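Local coordinates for hypothetical protein PurS (Thermus thermophilus, PDB 2DGB) that is a small alpha-beta protein of the PurS family, with two helices and a three-stranded antiparallel sheet, found as two chains in the assembly, at residues G15-P19 against Q20-V24. Numbering follows the deposited sequence.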
ATOM      1  N   GLY A  15      -3.224 -17.446   1.343  1.00 27.80           N
ATOM      2  CA  GLY A  15      -3.532 -18.567   2.212  1.00 27.31           C
ATOM      3  C   GLY A  15      -3.965 -18.038   3.565  1.00 26.78           C
ATOM      4  O   GLY A  15      -4.731 -18.684   4.277  1.00 27.69           O
ATOM      5  N   ILE A  16      -3.468 -16.858   3.932  1.00 25.52           N
ATOM      6  CA  ILE A  16      -3.847 -16.243   5.203  1.00 23.06           C
ATOM      7  C   ILE A  16      -5.239 -15.646   5.018  1.00 23.71           C
ATOM      8  O   ILE A  16      -5.507 -14.982   4.020  1.00 22.37           O
ATOM      9  CB  ILE A  16      -2.872 -15.105   5.614  1.00 20.65           C
ATOM     10  CG1 ILE A  16      -1.450 -15.654   5.779  1.00 19.95           C
ATOM     11  CG2 ILE A  16      -3.338 -14.467   6.915  1.00 19.91           C
ATOM     12  CD1 ILE A  16      -1.300 -16.714   6.870  1.00 21.23           C
ATOM     13  N   LEU A  17      -6.128 -15.887   5.973  1.00 23.52           N
ATOM     14  CA  LEU A  17      -7.484 -15.360   5.881  1.00 22.73           C
ATOM     15  C   LEU A  17      -7.488 -13.834   6.014  1.00 21.61           C
ATOM     16  O   LEU A  17      -6.913 -13.288   6.952  1.00 23.04           O
ATOM     17  CB  LEU A  17      -8.356 -15.980   6.972  1.00 23.31           C
ATOM     18  CG  LEU A  17      -9.834 -15.595   6.926  1.00 25.94           C
ATOM     19  CD1 LEU A  17     -10.455 -16.159   5.662  1.00 27.61           C
ATOM     20  CD2 LEU A  17     -10.548 -16.126   8.153  1.00 26.20           C
ATOM     21  N   ASP A  18      -8.141 -13.154   5.072  1.00 20.43           N
ATOM     22  CA  ASP A  18      -8.232 -11.693   5.078  1.00 18.71           C
ATOM     23  C   ASP A  18      -9.696 -11.265   5.218  1.00 18.44           C
ATOM     24  O   ASP A  18     -10.357 -10.948   4.225  1.00 18.39           O
ATOM     25  CB  ASP A  18      -7.657 -11.126   3.773  1.00 17.70           C
ATOM     26  CG  ASP A  18      -7.619  -9.604   3.757  1.00 18.49           C
ATOM     27  OD1 ASP A  18      -8.276  -8.969   4.608  1.00 17.03           O
ATOM     28  OD2 ASP A  18      -6.938  -9.038   2.875  1.00 19.59           O
ATOM     29  N   PRO A  19     -10.216 -11.231   6.458  1.00 17.34           N
ATOM     30  CA  PRO A  19     -11.610 -10.841   6.693  1.00 17.85           C
ATOM     31  C   PRO A  19     -12.004  -9.463   6.162  1.00 18.16           C
ATOM     32  O   PRO A  19     -13.083  -9.300   5.600  1.00 18.13           O
ATOM     33  CB  PRO A  19     -11.750 -10.947   8.217  1.00 18.36           C
ATOM     34  CG  PRO A  19     -10.359 -10.701   8.711  1.00 19.19           C
ATOM     35  CD  PRO A  19      -9.519 -11.481   7.732  1.00 17.06           C
ATOM     36  N   GLN A  20     -11.140  -8.475   6.342  1.00 18.33           N
ATOM     37  CA  GLN A  20     -11.449  -7.138   5.858  1.00 19.66           C
ATOM     38  C   GLN A  20     -11.617  -7.183   4.337  1.00 18.59           C
ATOM     39  O   GLN A  20     -12.571  -6.626   3.794  1.00 18.20           O
ATOM     40  CB  GLN A  20     -10.335  -6.159   6.257  1.00 21.39           C
ATOM     41  CG  GLN A  20     -10.601  -4.713   5.863  1.00 25.64           C
ATOM     42  CD  GLN A  20     -11.957  -4.208   6.339  1.00 27.28           C
ATOM     43  OE1 GLN A  20     -12.369  -4.462   7.472  1.00 26.00           O
ATOM     44  NE2 GLN A  20     -12.650  -3.474   5.475  1.00 28.16           N
ATOM     45  N   GLY A  21     -10.695  -7.862   3.659  1.00 18.89           N
ATOM     46  CA  GLY A  21     -10.778  -7.970   2.211  1.00 19.96           C
ATOM     47  C   GLY A  21     -12.076  -8.646   1.793  1.00 20.59           C
ATOM     48  O   GLY A  21     -12.707  -8.263   0.807  1.00 20.82           O
ATOM     49  N   ARG A  22     -12.484  -9.656   2.551  1.00 19.65           N
ATOM     50  CA  ARG A  22     -13.715 -10.366   2.241  1.00 19.20           C
ATOM     51  C   ARG A  22     -14.913  -9.447   2.434  1.00 18.49           C
ATOM     52  O   ARG A  22     -15.854  -9.474   1.641  1.00 19.03           O
ATOM     53  CB  ARG A  22     -13.827 -11.617   3.114  1.00 21.49           C
ATOM     54  CG  ARG A  22     -12.875 -12.722   2.666  1.00 23.34           C
ATOM     55  CD  ARG A  22     -12.590 -13.734   3.762  1.00 26.06           C
ATOM     56  NE  ARG A  22     -11.760 -14.836   3.275  1.00 27.73           N
ATOM     57  CZ  ARG A  22     -12.232 -15.973   2.774  1.00 28.94           C
ATOM     58  NH1 ARG A  22     -11.391 -16.911   2.352  1.00 29.85           N
ATOM     59  NH2 ARG A  22     -13.543 -16.187   2.711  1.00 25.86           N
ATOM     60  N   ALA A  23     -14.871  -8.622   3.478  1.00 16.07           N
ATOM     61  CA  ALA A  23     -15.961  -7.685   3.744  1.00 15.76           C
ATOM     62  C   ALA A  23     -16.073  -6.673   2.598  1.00 16.60           C
ATOM     63  O   ALA A  23     -17.178  -6.309   2.188  1.00 13.61           O
ATOM     64  CB  ALA A  23     -15.722  -6.953   5.071  1.00 14.49           C
ATOM     65  N   VAL A  24     -14.930  -6.227   2.077  1.00 14.81           N
ATOM     66  CA  VAL A  24     -14.928  -5.257   0.980  1.00 16.45           C
ATOM     67  C   VAL A  24     -15.507  -5.859  -0.307  1.00 17.90           C
ATOM     68  O   VAL A  24     -16.264  -5.200  -1.023  1.00 16.79           O
ATOM     69  CB  VAL A  24     -13.495  -4.726   0.696  1.00 16.99           C
ATOM     70  CG1 VAL A  24     -13.502  -3.824  -0.526  1.00 15.79           C
ATOM     71  CG2 VAL A  24     -12.972  -3.942   1.909  1.00 15.00           C
TER
HETATM   72  O   HOH W   1      -9.012 -14.395   2.717  1.00 26.20           O
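D18 and G21 meet at the N-terminus of helix 19-30, where D18 is the N-cap. Residues 15-18 form the end of the loop that follows strand 3-12. P19 is the first helical residue, and the chain runs on into 20-24 without a break. Two backbone bonds start the helix. R22 N donates to D18 O at 3.0 Å, lying in the carbonyl plane. A23 N donates to P19 O at 2.9 Å, tilted 20° from the plane of the P19 carbonyl. V24 N to Q20 O continues the i to i+4 series.

The D18 carboxylate reaches forward to the first turn. Its CG is anti to the backbone N (chi1 -175°), which brings OD1 to G21 N at 2.8 Å. The N-H points almost straight at OD1 (163°), but the donor sits well above the carboxylate plane. This is the capping bond. It serves an amide of the first turn, which lacks the usual i-4 carbonyl of a helix. The other oxygen, OD2, accepts from V40 N, so one buried carboxylate ties the helix start to strand 37-49. The helix N-terminus would be expected to favour its negative charge. The Q20 side chain also touches V40, and V24 touches V38 of the same strand.

On the exposed side, R22 runs extended from CG to NE and passes back along the loop. L17 crosses it at about a right angle. L17 CD1 lies over one face of the guanidinium, 3.4 Å from R22 CZ. The charged end of R22 does not reach the D18 carboxylate. A water links R22 NE to the backbone N of D18. It lies in the guanidinium plane at the edge, accepting from R22 NE at 2.8 Å and from D18 N at 2.8 Å.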